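Local coordinates for protein 3-hydroxyadipyl-CoA dehydrogenase (Escherichia coli, PDB 3MOG) that oxidises (3S)-3-hydroxyadipyl-CoA to 3-oxoadipyl-CoA with NAD(+) as electron acceptor, a step of phenylacetate degradation, at residues C[25-38]-C[69-82]. Numbering follows the deposited sequence.
Sequences ASHGHQVLLYDISA and TLKRLIPVTDIHAL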
loop_
_atom_site.group_PDB
_atom_site.type_symbol
_atom_site.label_atom_id
_atom_site.label_comp_id
_atom_site.label_asym_id
_atom_site.label_seq_id
_atom_site.Cartn_x
_atom_site.Cartn_y
_atom_site.Cartn_z
ATOM N N ALA C 25 24.639 32.480 -20.277
ATOM C CA ALA C 25 25.558 33.287 -21.102
ATOM C C ALA C 25 24.836 34.212 -22.083
ATOM O O ALA C 25 25.303 35.321 -22.340
ATOM C CB ALA C 25 26.541 32.407 -21.847
ATOM N N SER C 26 23.698 33.766 -22.618
ATOM C CA SER C 26 22.933 34.585 -23.572
ATOM C C SER C 26 22.302 35.817 -22.921
ATOM O O SER C 26 21.824 36.698 -23.616
ATOM C CB SER C 26 21.893 33.757 -24.352
ATOM O OG SER C 26 20.680 33.610 -23.635
ATOM N N HIS C 27 22.345 35.875 -21.590
ATOM C CA HIS C 27 21.775 36.974 -20.826
ATOM C C HIS C 27 22.821 37.799 -20.060
ATOM O O HIS C 27 22.484 38.517 -19.111
ATOM C CB HIS C 27 20.672 36.461 -19.881
ATOM C CG HIS C 27 19.414 36.058 -20.586
ATOM N ND1 HIS C 27 19.176 34.766 -21.004
ATOM C CD2 HIS C 27 18.324 36.777 -20.946
ATOM C CE1 HIS C 27 17.999 34.708 -21.602
ATOM N NE2 HIS C 27 17.456 35.912 -21.572
ATOM N N GLY C 28 24.084 37.692 -20.467
ATOM C CA GLY C 28 25.126 38.598 -19.975
ATOM C C GLY C 28 25.997 38.067 -18.859
ATOM O O GLY C 28 26.839 38.792 -18.325
ATOM N N HIS C 29 25.816 36.799 -18.508
ATOM C CA HIS C 29 26.617 36.205 -17.448
ATOM C C HIS C 29 27.842 35.487 -17.975
ATOM O O HIS C 29 27.774 34.742 -18.953
ATOM C CB HIS C 29 25.779 35.245 -16.599
ATOM C CG HIS C 29 24.622 35.911 -15.929
ATOM N ND1 HIS C 29 24.699 36.425 -14.656
ATOM C CD2 HIS C 29 23.371 36.181 -16.369
ATOM C CE1 HIS C 29 23.540 36.967 -14.329
ATOM N NE2 HIS C 29 22.718 36.840 -15.355
ATOM N N GLN C 30 28.962 35.731 -17.305
ATOM C CA GLN C 30 30.148 34.911 -17.451
ATOM C C GLN C 30 29.799 33.519 -16.906
ATOM O O GLN C 30 29.338 33.390 -15.768
ATOM C CB GLN C 30 31.316 35.559 -16.693
ATOM C CG GLN C 30 32.618 34.774 -16.712
ATOM C CD GLN C 30 33.813 35.653 -17.047
ATOM O OE1 GLN C 30 34.796 35.703 -16.300
ATOM N NE2 GLN C 30 33.735 36.349 -18.188
ATOM N N VAL C 31 29.974 32.496 -17.739
ATOM C CA VAL C 31 29.622 31.132 -17.356
ATOM C C VAL C 31 30.834 30.212 -17.271
ATOM O O VAL C 31 31.526 29.983 -18.262
ATOM C CB VAL C 31 28.549 30.509 -18.287
ATOM C CG1 VAL C 31 28.251 29.051 -17.888
ATOM C CG2 VAL C 31 27.276 31.337 -18.251
ATOM N N LEU C 32 31.078 29.690 -16.071
ATOM C CA LEU C 32 32.083 28.659 -15.874
ATOM C C LEU C 32 31.423 27.304 -16.065
ATOM O O LEU C 32 30.661 26.858 -15.211
ATOM C CB LEU C 32 32.693 28.772 -14.476
ATOM C CG LEU C 32 33.379 30.105 -14.133
ATOM C CD1 LEU C 32 33.706 30.191 -12.658
ATOM C CD2 LEU C 32 34.631 30.337 -14.956
ATOM N N LEU C 33 31.688 26.667 -17.197
ATOM C CA LEU C 33 31.134 25.350 -17.476
ATOM C C LEU C 33 32.118 24.253 -17.028
ATOM O O LEU C 33 33.160 24.055 -17.647
ATOM C CB LEU C 33 30.790 25.216 -18.964
ATOM C CG LEU C 33 30.054 23.962 -19.475
ATOM C CD1 LEU C 33 28.668 23.773 -18.832
ATOM C CD2 LEU C 33 29.909 24.058 -20.980
ATOM N N TYR C 34 31.776 23.557 -15.948
ATOM C CA TYR C 34 32.671 22.600 -15.304
ATOM C C TYR C 34 32.330 21.147 -15.595
ATOM O O TYR C 34 31.185 20.723 -15.444
ATOM C CB TYR C 34 32.691 22.817 -13.781
ATOM C CG TYR C 34 33.412 21.723 -13.003
ATOM C CD1 TYR C 34 32.697 20.753 -12.291
ATOM C CD2 TYR C 34 34.808 21.650 -12.986
ATOM C CE1 TYR C 34 33.348 19.749 -11.584
ATOM C CE2 TYR C 34 35.472 20.640 -12.272
ATOM C CZ TYR C 34 34.734 19.700 -11.579
ATOM O OH TYR C 34 35.377 18.704 -10.883
ATOM N N ASP C 35 33.356 20.400 -15.999
ATOM C CA ASP C 35 33.341 18.945 -16.090
ATOM C C ASP C 35 34.799 18.493 -15.988
ATOM O O ASP C 35 35.706 19.258 -16.343
ATOM C CB ASP C 35 32.742 18.487 -17.420
ATOM C CG ASP C 35 32.299 17.033 -17.402
ATOM O OD1 ASP C 35 32.659 16.284 -16.466
ATOM O OD2 ASP C 35 31.576 16.635 -18.335
ATOM N N ILE C 36 35.021 17.266 -15.507
ATOM C CA ILE C 36 36.383 16.716 -15.403
ATOM C C ILE C 36 37.003 16.357 -16.763
ATOM O O ILE C 36 38.226 16.366 -16.913
ATOM C CB ILE C 36 36.473 15.499 -14.444
ATOM C CG1 ILE C 36 35.414 14.446 -14.797
ATOM C CG2 ILE C 36 36.362 15.954 -12.974
ATOM C CD1 ILE C 36 35.851 13.017 -14.528
ATOM N N SER C 37 36.159 16.046 -17.744
ATOM C CA SER C 37 36.611 15.715 -19.095
ATOM C C SER C 37 36.609 16.956 -19.996
ATOM O O SER C 37 35.561 17.586 -20.207
ATOM C CB SER C 37 35.737 14.609 -19.691
ATOM O OG SER C 37 36.003 14.444 -21.070
ATOM N N ALA C 38 37.789 17.301 -20.516
ATOM C CA ALA C 38 37.961 18.457 -21.400
ATOM C C ALA C 38 37.381 18.231 -22.803
ATOM O O ALA C 38 36.965 19.189 -23.465
ATOM C CB ALA C 38 39.439 18.862 -21.481
ATOM N N THR C 69 27.671 35.927 -26.476
ATOM C CA THR C 69 27.287 34.709 -25.754
ATOM C C THR C 69 28.411 33.674 -25.737
ATOM O O THR C 69 28.800 33.208 -24.663
ATOM C CB THR C 69 26.009 34.077 -26.337
ATOM O OG1 THR C 69 24.953 35.045 -26.304
ATOM C CG2 THR C 69 25.582 32.824 -25.535
ATOM N N LEU C 70 28.947 33.355 -26.914
ATOM C CA LEU C 70 29.995 32.322 -27.051
ATOM C C LEU C 70 31.272 32.643 -26.287
ATOM O O LEU C 70 31.900 31.749 -25.714
ATOM C CB LEU C 70 30.322 32.064 -28.519
ATOM C CG LEU C 70 29.087 31.617 -29.298
ATOM C CD1 LEU C 70 29.369 31.528 -30.787
ATOM C CD2 LEU C 70 28.543 30.302 -28.747
ATOM N N LYS C 71 31.621 33.927 -26.264
ATOM C CA LYS C 71 32.785 34.425 -25.536
ATOM C C LYS C 71 32.637 34.278 -24.012
ATOM O O LYS C 71 33.634 34.191 -23.299
ATOM C CB LYS C 71 33.026 35.894 -25.910
ATOM C CG LYS C 71 34.480 36.334 -25.927
ATOM C CD LYS C 71 34.712 37.431 -26.984
ATOM C CE LYS C 71 34.906 36.842 -28.391
ATOM N NZ LYS C 71 34.641 37.823 -29.488
ATOM N N ARG C 72 31.402 34.253 -23.516
ATOM C CA ARG C 72 31.165 34.152 -22.075
ATOM C C ARG C 72 31.202 32.708 -21.563
ATOM O O ARG C 72 31.209 32.476 -20.359
ATOM C CB ARG C 72 29.870 34.885 -21.667
ATOM C CG ARG C 72 30.006 36.411 -21.739
ATOM C CD ARG C 72 28.751 37.169 -21.332
ATOM N NE ARG C 72 27.689 37.101 -22.333
ATOM C CZ ARG C 72 27.150 38.152 -22.954
ATOM N NH1 ARG C 72 27.572 39.386 -22.700
ATOM N NH2 ARG C 72 26.171 37.969 -23.832
ATOM N N LEU C 73 31.256 31.747 -22.483
ATOM C CA LEU C 73 31.328 30.333 -22.123
ATOM C C LEU C 73 32.758 29.877 -21.865
ATOM O O LEU C 73 33.498 29.583 -22.799
ATOM C CB LEU C 73 30.679 29.458 -23.206
ATOM C CG LEU C 73 29.151 29.544 -23.322
ATOM C CD1 LEU C 73 28.678 28.952 -24.635
ATOM C CD2 LEU C 73 28.460 28.865 -22.129
ATOM N N ILE C 74 33.131 29.812 -20.592
ATOM C CA ILE C 74 34.489 29.426 -20.204
ATOM C C ILE C 74 34.549 27.984 -19.661
ATOM O O ILE C 74 34.067 27.722 -18.559
ATOM C CB ILE C 74 35.093 30.433 -19.189
ATOM C CG1 ILE C 74 34.851 31.877 -19.661
ATOM C CG2 ILE C 74 36.592 30.144 -18.973
ATOM C CD1 ILE C 74 35.402 32.944 -18.754
ATOM N N PRO C 75 35.127 27.047 -20.444
ATOM C CA PRO C 75 35.274 25.663 -19.974
ATOM C C PRO C 75 36.370 25.533 -18.926
ATOM O O PRO C 75 37.486 26.027 -19.115
ATOM C CB PRO C 75 35.639 24.882 -21.237
ATOM C CG PRO C 75 36.247 25.893 -22.167
ATOM C CD PRO C 75 35.659 27.238 -21.808
ATOM N N VAL C 76 36.029 24.904 -17.808
ATOM C CA VAL C 76 36.958 24.717 -16.697
ATOM C C VAL C 76 36.957 23.264 -16.252
ATOM O O VAL C 76 35.916 22.585 -16.300
ATOM C CB VAL C 76 36.672 25.673 -15.481
ATOM C CG1 VAL C 76 36.820 27.145 -15.882
ATOM C CG2 VAL C 76 35.295 25.436 -14.879
ATOM N N THR C 77 38.131 22.797 -15.827
ATOM C CA THR C 77 38.340 21.417 -15.371
ATOM C C THR C 77 38.759 21.408 -13.897
ATOM O O THR C 77 38.768 20.369 -13.236
ATOM C CB THR C 77 39.407 20.708 -16.231
ATOM O OG1 THR C 77 39.184 21.007 -17.612
ATOM C CG2 THR C 77 39.338 19.204 -16.058
ATOM N N ASP C 78 39.098 22.584 -13.387
ATOM C CA ASP C 78 39.476 22.746 -11.987
ATOM C C ASP C 78 38.291 23.302 -11.177
ATOM O O ASP C 78 37.815 24.417 -11.430
ATOM C CB ASP C 78 40.708 23.658 -11.887
ATOM C CG ASP C 78 41.187 23.863 -10.453
ATOM O OD1 ASP C 78 41.115 22.917 -9.638
ATOM O OD2 ASP C 78 41.650 24.983 -10.145
ATOM N N ILE C 79 37.827 22.514 -10.203
ATOM C CA ILE C 79 36.683 22.875 -9.340
ATOM C C ILE C 79 36.916 24.162 -8.555
ATOM O O ILE C 79 35.960 24.841 -8.173
ATOM C CB ILE C 79 36.331 21.767 -8.301
ATOM C CG1 ILE C 79 37.152 20.484 -8.529
ATOM C CG2 ILE C 79 34.819 21.525 -8.261
ATOM C CD1 ILE C 79 38.479 20.421 -7.727
ATOM N N HIS C 80 38.191 24.480 -8.330
ATOM C CA HIS C 80 38.592 25.667 -7.585
ATOM C C HIS C 80 38.331 26.958 -8.335
ATOM O O HIS C 80 38.188 28.007 -7.715
ATOM C CB HIS C 80 40.060 25.579 -7.171
ATOM C CG HIS C 80 40.314 24.585 -6.084
ATOM N ND1 HIS C 80 40.166 24.893 -4.748
ATOM C CD2 HIS C 80 40.696 23.286 -6.134
ATOM C CE1 HIS C 80 40.445 23.825 -4.021
ATOM N NE2 HIS C 80 40.774 22.838 -4.837
ATOM N N ALA C 81 38.256 26.874 -9.663
ATOM C CA ALA C 81 37.910 28.028 -10.495
ATOM C C ALA C 81 36.492 28.527 -10.216
ATOM O O ALA C 81 36.199 29.707 -10.417
ATOM C CB ALA C 81 38.086 27.705 -11.973
ATOM N N LEU C 82 35.628 27.645 -9.714
ATOM C CA LEU C 82 34.262 28.036 -9.345
ATOM C C LEU C 82 34.163 28.854 -8.040
ATOM O O LEU C 82 33.052 29.137 -7.570
ATOM C CB LEU C 82 33.325 26.818 -9.272
ATOM C CG LEU C 82 33.331 25.685 -10.302
ATOM C CD1 LEU C 82 32.129 24.784 -10.035
ATOM C CD2 LEU C 82 33.303 26.178 -11.734
#
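Val31 to Tyr34 pair in parallel with Leu73 to Val76, and the backbone bonds fix the register: Val31 N to Arg72 O, Ile74 N to Val31 O (2.8 Å), Leu33 N to Ile74 O and Val76 N to Leu33 O. A weak bond from Asp35 N to Val76 O extends this ladder.

Before the strands, Arg72 reaches back to the end of helix 15-26. Its chain bends at chi3 (-73°), bringing NE to 3.0 Å from Ala25 O, which also accepts from Gly28 N; NH2 adds a weak bond to the same oxygen. Gly28 CA lies 3.6 Å above the guanidinium centre, so one face of the group packs on the glycine backbone. With an alanine here, Ala25 O would probably keep Gly28 N but lose its guanidinium donors, and Gly28 CA the flat group against it.

Apolar contacts concentrate on the Leu32 and Tyr34 face. Leu82 CD2 wedges against Leu32 CB (3.8 Å) and Tyr34 CB (4.0 Å). Ile79 CG2 sits over the Tyr34 ring, 4.2 Å from its centroid and 26° off the normal, a CH-pi contact, while Thr77 O meets the ring edge.

Strand 73-76, outermost on this side of the sheet within the chain, follows 31-34 through helices 38-57 and 63-71: a beta-alpha-beta crossover of the Rossmann-type NAD-binding domain.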